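Local coordinates for kinesin-like protein KAR3 (Saccharomyces cerevisiae, PDB 1F9V), which probably couples ATP hydrolysis to movement along microtubules, as a motor of the kinesin family, at residues A[78-81]-A[85-88]; A[133-138]-A[193-198]; A[40-45]-A[323-328]. The protein carries 2 engineered substitutions. One frame throughout, in Å; residues are numbered along the deposited sequence.

Contact 1: A[78-81]-A[85-88]; sequences QSSL and NVCI
Ser79 and Ser80 meet Val86 with no ring, amide or other flat side chain on either side of the junction, so there is neither a face nor an edge to assign. The two amides nearby serve other partners: Asn85 points away from 78-81 and is held through OD1 by Thr239 N and through ND2 by Tyr304 O, while Gln78 NE2 bonds to His116. What touches is one methyl and two hydroxyls. Val86 CG2 lies 3.5 Å from Ser79 OG and 3.8 Å from Ser80 OG, and the two lines meet at the methyl at nearly a right angle. The hydroxyls themselves are 5.1 Å apart, measured from Ser79 OG to Ser80 OG, so the methyl faces the pair from one side, at the apex of a triangle, and does not lie between them. Val86 chi1 of 167° swings CG1 anti to the backbone N and leaves CG2 as the branch that reaches the serines.

The link closes a tight return from helix 66-77 into strand 86-91, one of the parallel core strands of the P-loop NTPase fold that kinesin motors share; past its end come residues Gln93 to Phe100, which line a bound ADP. The return itself is turned by a 3-10 bond, Leu81 N to Gln78 O at 3.0 Å, and the nearest CA atoms across it, those of Ser80 and Asn85, are 5.8 Å apart.

Both hydroxyls are buried but supplied with acceptors. Ser79 OG bonds to Leu76 O, back in the last turn of the helix, and Ser80 OG to Tyr84 O, just ahead of the strand. Their approach to Val86 is therefore van der Waals contact, made by oxygens already engaged with main-chain carbonyls. Leu76 and Leu240 also touch the Val86 side chain.

Contact 2: A[133-138]-A[193-198]; sequences VNCEFI and EIILKK
Cys135 and Ile195 make the closest approach between strand 133-138 and helix 193-198: SG lies 4.1 Å from both CG1 and CD1 of Ile195, alongside that branch rather than at a single tip. The other branch serves the next inward-facing strand residue, with Ile195 CG2 4.5 Å from Phe137 CB. Because CG2 is anti to the backbone N and CG1 beside it, one isoleucine spans two strand residues. All of this is buried and apolar.

The Leu196 side is thinner rather than farther. This partly exposed residue starts off pointing away from the strand, and only its CD2 methyl reaches Phe137 CE2, at 4.4 Å, meeting the ring obliquely. The remaining residues of the helix segment, Lys198 included, are exposed.

The segment axes run almost parallel, 15° apart and 9.8 Å at closest approach, so the short helix 192-199 packs lengthwise on strand 130-141 of the motor domain's central mixed sheet. Phe221 of the antiparallel strand 218-228 touches Ile195 and meets the Phe137 ring with planes at about 60°, and Leu149 touches both residues. Farther back along strand 130-141, Val133 packs against Phe118 and Ile121 of helix 109-124.

Contact 3: A[40-45]-A[323-328]; sequences MEVTKI and SHINET
Lys44 and Ile325 bring strand 40-44 and the start of helix 325-338 closest in backbone terms, with their CA atoms 7.6 Å apart and His324 at the N-cap position. The buried half of the contact is apolar: Val42 and Ile325 reach toward each other tip to tip, CG1 of the valine 3.6 Å from CD1 of the isoleucine. Lys44 crosses Ile325 obliquely and lays its CG 3.9 Å from Ile325 CG1, using its aliphatic stem as further cover.

Past that point the lysine chain bends, chi3 54°, and its ammonium turns to Asn326, which it crosses at about a right angle. NZ donates to Asn326 OD1 at 2.8 Å, with a C=O...N angle of 124° and the donor tilted 22° from the carbonyl plane. A water completes a ring: it accepts from Lys44 NZ at 2.7 Å and from Asn326 ND2 at 3.2 Å.

The strand is the middle one of the small antiparallel sheet 24-28, 38-44 and 51-56, and farther along the same helix Leu329 and Leu332 continue the packing on Val42.

With OD1 accepting and ND2 donating, the amide has a defined rotation. The lysine thus joins apolar packing, through its stem, to a hydrogen-bonded polar end at the exposed Asn326, and its charge would probably polarise the amide carbonyl it grips.

Contacts 1 and 2 both reach the central mixed sheet, their centres 17 Å apart and their nearest atoms about 7 Å, and they follow one another in sequence. Contact 3 closes a long loop that encloses both and lies across the chain's centre, 33 Å from contact 1 and 37 Å from contact 2 between centres. The Ser79 side chain is about 7 Å from a bound ADP, and its partner Leu76 lines the pocket that includes Asn4, Tyr8 and Thr312. The Phe137 side chain is about 10 Å from the magnesium ion and about 12 Å from a bound ADP. In contact 3, His324 and Glu327 touch Gln93 of the P-loop pocket, the nucleotide site expected for a kinesin.

Contact 1: A[78-81]-A[85-88]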
# COMPACT_ATOMS: atom_id res chain seq x y z
N GLN A 78 -1.84 -11.83 -8.07
CA GLN A 78 -2.30 -13.15 -8.48
C GLN A 78 -1.66 -14.26 -7.64
O GLN A 78 -2.17 -15.37 -7.58
CB GLN A 78 -2.03 -13.39 -9.97
CG GLN A 78 -0.58 -13.65 -10.35
CD GLN A 78 -0.37 -13.63 -11.85
OE1 GLN A 78 0.40 -14.42 -12.38
NE2 GLN A 78 -1.07 -12.74 -12.54
N SER A 79 -0.55 -13.94 -6.97
CA SER A 79 0.13 -14.92 -6.14
C SER A 79 -0.79 -15.37 -4.99
O SER A 79 -0.58 -16.43 -4.39
CB SER A 79 1.43 -14.34 -5.58
OG SER A 79 1.19 -13.46 -4.50
N SER A 80 -1.82 -14.58 -4.70
CA SER A 80 -2.76 -14.92 -3.63
C SER A 80 -3.57 -16.17 -3.98
O SER A 80 -4.13 -16.82 -3.10
CB SER A 80 -3.71 -13.76 -3.38
OG SER A 80 -3.31 -13.03 -2.24
N LEU A 81 -3.62 -16.50 -5.27
CA LEU A 81 -4.35 -17.68 -5.72
C LEU A 81 -3.54 -18.93 -5.38
O LEU A 81 -4.07 -20.04 -5.35
CB LEU A 81 -4.63 -17.61 -7.22
CG LEU A 81 -5.64 -16.51 -7.58
CD1 LEU A 81 -5.42 -16.07 -9.02
CD2 LEU A 81 -7.05 -17.02 -7.38
N ASN A 85 0.04 -14.48 1.01
CA ASN A 85 -0.64 -13.33 1.55
C ASN A 85 0.05 -12.15 0.87
O ASN A 85 1.25 -12.22 0.59
CB ASN A 85 -0.45 -13.22 3.06
CG ASN A 85 -1.25 -14.26 3.82
OD1 ASN A 85 -2.29 -14.73 3.35
ND2 ASN A 85 -0.76 -14.63 4.99
N VAL A 86 -0.70 -11.09 0.62
CA VAL A 86 -0.15 -9.94 -0.07
C VAL A 86 -0.53 -8.64 0.63
O VAL A 86 -1.67 -8.48 1.08
CB VAL A 86 -0.68 -9.89 -1.53
CG1 VAL A 86 -0.38 -8.54 -2.17
CG2 VAL A 86 -0.07 -11.02 -2.33
N CYS A 87 0.42 -7.72 0.71
CA CYS A 87 0.18 -6.41 1.29
C CYS A 87 0.67 -5.35 0.30
O CYS A 87 1.76 -5.48 -0.25
CB CYS A 87 0.94 -6.21 2.61
SG CYS A 87 0.18 -6.96 4.07
N ILE A 88 -0.15 -4.33 0.07
CA ILE A 88 0.23 -3.23 -0.79
C ILE A 88 -0.08 -1.97 0.00
O ILE A 88 -1.23 -1.75 0.39
CB ILE A 88 -0.56 -3.21 -2.12
CG1 ILE A 88 -0.22 -4.47 -2.93
CG2 ILE A 88 -0.21 -1.94 -2.90
CD1 ILE A 88 -0.93 -4.56 -4.28

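Contact 2: A[133-138]-A[193-198]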
# COMPACT_ATOMS: atom_id res chain seq x y z
N VAL A 133 -14.59 -15.76 -2.81
CA VAL A 133 -13.99 -14.50 -2.43
C VAL A 133 -14.86 -13.70 -1.48
O VAL A 133 -16.04 -13.49 -1.72
CB VAL A 133 -13.74 -13.63 -3.69
CG1 VAL A 133 -12.99 -12.35 -3.30
CG2 VAL A 133 -12.94 -14.43 -4.71
N ASN A 134 -14.27 -13.25 -0.37
CA ASN A 134 -15.00 -12.43 0.58
C ASN A 134 -14.08 -11.29 1.01
O ASN A 134 -12.86 -11.43 0.98
CB ASN A 134 -15.51 -13.27 1.76
CG ASN A 134 -14.42 -13.70 2.71
OD1 ASN A 134 -14.36 -13.23 3.85
ND2 ASN A 134 -13.56 -14.60 2.26
N CYS A 135 -14.66 -10.16 1.38
CA CYS A 135 -13.84 -9.01 1.75
C CYS A 135 -14.37 -8.19 2.90
O CYS A 135 -15.53 -8.32 3.31
CB CYS A 135 -13.70 -8.09 0.53
SG CYS A 135 -15.25 -7.28 0.00
N GLU A 136 -13.50 -7.33 3.42
CA GLU A 136 -13.83 -6.41 4.49
C GLU A 136 -13.18 -5.10 4.09
O GLU A 136 -12.18 -5.10 3.36
CB GLU A 136 -13.24 -6.87 5.83
CG GLU A 136 -13.79 -8.19 6.35
CD GLU A 136 -12.98 -9.37 5.87
OE1 GLU A 136 -11.73 -9.30 5.94
OE2 GLU A 136 -13.58 -10.37 5.42
N PHE A 137 -13.75 -3.99 4.53
CA PHE A 137 -13.21 -2.67 4.25
C PHE A 137 -13.28 -1.90 5.56
O PHE A 137 -14.36 -1.53 6.03
CB PHE A 137 -14.03 -1.96 3.16
CG PHE A 137 -13.33 -0.79 2.51
CD1 PHE A 137 -11.97 -0.56 2.72
CD2 PHE A 137 -14.03 0.08 1.69
CE1 PHE A 137 -11.33 0.52 2.12
CE2 PHE A 137 -13.40 1.16 1.09
CZ PHE A 137 -12.04 1.38 1.31
N ILE A 138 -12.11 -1.68 6.16
CA ILE A 138 -12.04 -0.99 7.43
C ILE A 138 -11.08 0.18 7.35
O ILE A 138 -10.39 0.38 6.35
CB ILE A 138 -11.52 -1.94 8.55
CG1 ILE A 138 -10.08 -2.36 8.26
CG2 ILE A 138 -12.42 -3.18 8.66
CD1 ILE A 138 -9.37 -3.04 9.42
N GLU A 193 -18.47 -2.89 -6.56
CA GLU A 193 -19.10 -1.58 -6.69
C GLU A 193 -19.95 -1.31 -5.46
O GLU A 193 -19.89 -0.22 -4.88
CB GLU A 193 -19.99 -1.56 -7.93
CG GLU A 193 -19.65 -0.47 -8.93
CD GLU A 193 -19.83 -0.92 -10.37
OE1 GLU A 193 -20.16 -0.07 -11.22
OE2 GLU A 193 -19.66 -2.13 -10.64
N ILE A 194 -20.74 -2.30 -5.06
CA ILE A 194 -21.60 -2.17 -3.89
C ILE A 194 -20.76 -1.88 -2.64
O ILE A 194 -21.14 -1.07 -1.80
CB ILE A 194 -22.42 -3.46 -3.65
CG1 ILE A 194 -23.38 -3.68 -4.82
CG2 ILE A 194 -23.20 -3.35 -2.35
CD1 ILE A 194 -23.73 -5.14 -5.03
N ILE A 195 -19.62 -2.56 -2.54
CA ILE A 195 -18.72 -2.40 -1.40
C ILE A 195 -18.17 -0.98 -1.35
O ILE A 195 -18.28 -0.29 -0.33
CB ILE A 195 -17.52 -3.38 -1.49
CG1 ILE A 195 -18.02 -4.81 -1.73
CG2 ILE A 195 -16.68 -3.28 -0.21
CD1 ILE A 195 -18.83 -5.39 -0.60
N LEU A 196 -17.56 -0.55 -2.45
CA LEU A 196 -16.98 0.79 -2.53
C LEU A 196 -18.05 1.85 -2.32
O LEU A 196 -17.84 2.82 -1.60
CB LEU A 196 -16.30 0.99 -3.89
CG LEU A 196 -15.07 0.11 -4.12
CD1 LEU A 196 -14.64 0.18 -5.58
CD2 LEU A 196 -13.95 0.56 -3.21
N LYS A 197 -19.21 1.64 -2.93
CA LYS A 197 -20.33 2.56 -2.80
C LYS A 197 -20.74 2.68 -1.34
O LYS A 197 -21.02 3.78 -0.84
CB LYS A 197 -21.50 2.06 -3.63
CG LYS A 197 -21.35 2.30 -5.12
CD LYS A 197 -22.65 2.01 -5.85
CE LYS A 197 -23.64 3.14 -5.66
NZ LYS A 197 -23.45 3.88 -4.37
N LYS A 198 -20.79 1.54 -0.65
CA LYS A 198 -21.17 1.48 0.75
C LYS A 198 -20.20 2.26 1.63
O LYS A 198 -20.60 3.06 2.48
CB LYS A 198 -21.23 0.02 1.21
CG LYS A 198 -21.91 -0.22 2.55
CD LYS A 198 -22.93 -1.37 2.51
CE LYS A 198 -22.71 -2.34 1.34
NZ LYS A 198 -23.03 -3.75 1.70

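Contact 3: A[40-45]-A[323-328]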
# COMPACT_ATOMS: atom_id res chain seq x y z
N MET A 40 16.52 7.57 -9.72
CA MET A 40 16.02 8.92 -9.89
C MET A 40 16.90 9.88 -9.09
O MET A 40 17.59 9.47 -8.15
CB MET A 40 14.56 9.03 -9.44
CG MET A 40 14.35 8.82 -7.94
SD MET A 40 12.60 8.69 -7.49
CE MET A 40 12.10 10.41 -7.65
N GLU A 41 16.87 11.15 -9.47
CA GLU A 41 17.65 12.19 -8.80
C GLU A 41 16.75 13.37 -8.51
O GLU A 41 15.97 13.79 -9.36
CB GLU A 41 18.82 12.63 -9.68
CG GLU A 41 19.93 11.61 -9.78
CD GLU A 41 20.92 11.95 -10.87
OE1 GLU A 41 20.89 13.10 -11.37
OE2 GLU A 41 21.75 11.08 -11.23
N VAL A 42 16.87 13.91 -7.31
CA VAL A 42 16.08 15.05 -6.89
C VAL A 42 17.02 16.17 -6.48
O VAL A 42 17.92 15.95 -5.67
CB VAL A 42 15.15 14.69 -5.70
CG1 VAL A 42 14.38 15.92 -5.24
CG2 VAL A 42 14.19 13.58 -6.10
N THR A 43 16.80 17.35 -7.02
CA THR A 43 17.63 18.50 -6.70
C THR A 43 16.80 19.74 -6.40
O THR A 43 15.81 20.01 -7.09
CB THR A 43 18.57 18.84 -7.87
OG1 THR A 43 19.24 17.66 -8.31
CG2 THR A 43 19.60 19.87 -7.43
N LYS A 44 17.19 20.48 -5.37
CA LYS A 44 16.49 21.71 -5.00
C LYS A 44 17.33 22.85 -5.58
O LYS A 44 18.55 22.86 -5.45
CB LYS A 44 16.40 21.84 -3.48
CG LYS A 44 15.32 20.95 -2.86
CD LYS A 44 15.30 21.05 -1.34
CE LYS A 44 15.17 22.50 -0.88
NZ LYS A 44 13.85 22.80 -0.27
N ILE A 45 16.66 23.81 -6.22
CA ILE A 45 17.33 24.94 -6.86
C ILE A 45 18.22 25.77 -5.92
O ILE A 45 19.23 26.32 -6.36
CB ILE A 45 16.31 25.87 -7.56
CG1 ILE A 45 17.01 26.71 -8.63
CG2 ILE A 45 15.63 26.78 -6.55
CD1 ILE A 45 16.07 27.58 -9.43
N SER A 323 6.54 23.10 -4.82
CA SER A 323 5.96 23.46 -3.53
C SER A 323 5.93 22.27 -2.58
O SER A 323 5.84 22.45 -1.36
CB SER A 323 4.54 24.00 -3.71
OG SER A 323 3.67 23.01 -4.25
N HIS A 324 6.03 21.06 -3.13
CA HIS A 324 6.00 19.85 -2.32
C HIS A 324 7.34 19.14 -2.22
O HIS A 324 7.42 18.05 -1.66
CB HIS A 324 5.00 18.85 -2.90
CG HIS A 324 3.64 19.43 -3.16
ND1 HIS A 324 3.08 19.46 -4.42
CD2 HIS A 324 2.72 19.95 -2.32
CE1 HIS A 324 1.87 19.99 -4.34
NE2 HIS A 324 1.63 20.29 -3.08
N ILE A 325 8.39 19.76 -2.75
CA ILE A 325 9.70 19.12 -2.76
C ILE A 325 10.25 18.62 -1.42
O ILE A 325 10.92 17.59 -1.35
CB ILE A 325 10.75 20.04 -3.43
CG1 ILE A 325 11.95 19.20 -3.87
CG2 ILE A 325 11.15 21.16 -2.49
CD1 ILE A 325 11.61 18.18 -4.93
N ASN A 326 9.96 19.34 -0.34
CA ASN A 326 10.47 18.91 0.95
C ASN A 326 9.77 17.64 1.42
O ASN A 326 10.42 16.73 1.95
CB ASN A 326 10.31 20.03 1.97
CG ASN A 326 11.29 21.17 1.72
OD1 ASN A 326 12.40 20.95 1.23
ND2 ASN A 326 10.88 22.38 2.06
N GLU A 327 8.46 17.57 1.23
CA GLU A 327 7.72 16.38 1.64
C GLU A 327 8.06 15.23 0.71
O GLU A 327 8.07 14.07 1.12
CB GLU A 327 6.22 16.65 1.61
CG GLU A 327 5.68 17.33 2.86
CD GLU A 327 6.00 16.58 4.15
OE1 GLU A 327 6.40 15.39 4.11
OE2 GLU A 327 5.85 17.19 5.22
N THR A 328 8.34 15.56 -0.55
CA THR A 328 8.71 14.54 -1.52
C THR A 328 10.01 13.89 -1.07
O THR A 328 10.15 12.67 -1.12
CB THR A 328 8.89 15.14 -2.93
OG1 THR A 328 7.61 15.44 -3.48
CG2 THR A 328 9.61 14.16 -3.84
O HOH W 1 12.38 24.86 0.75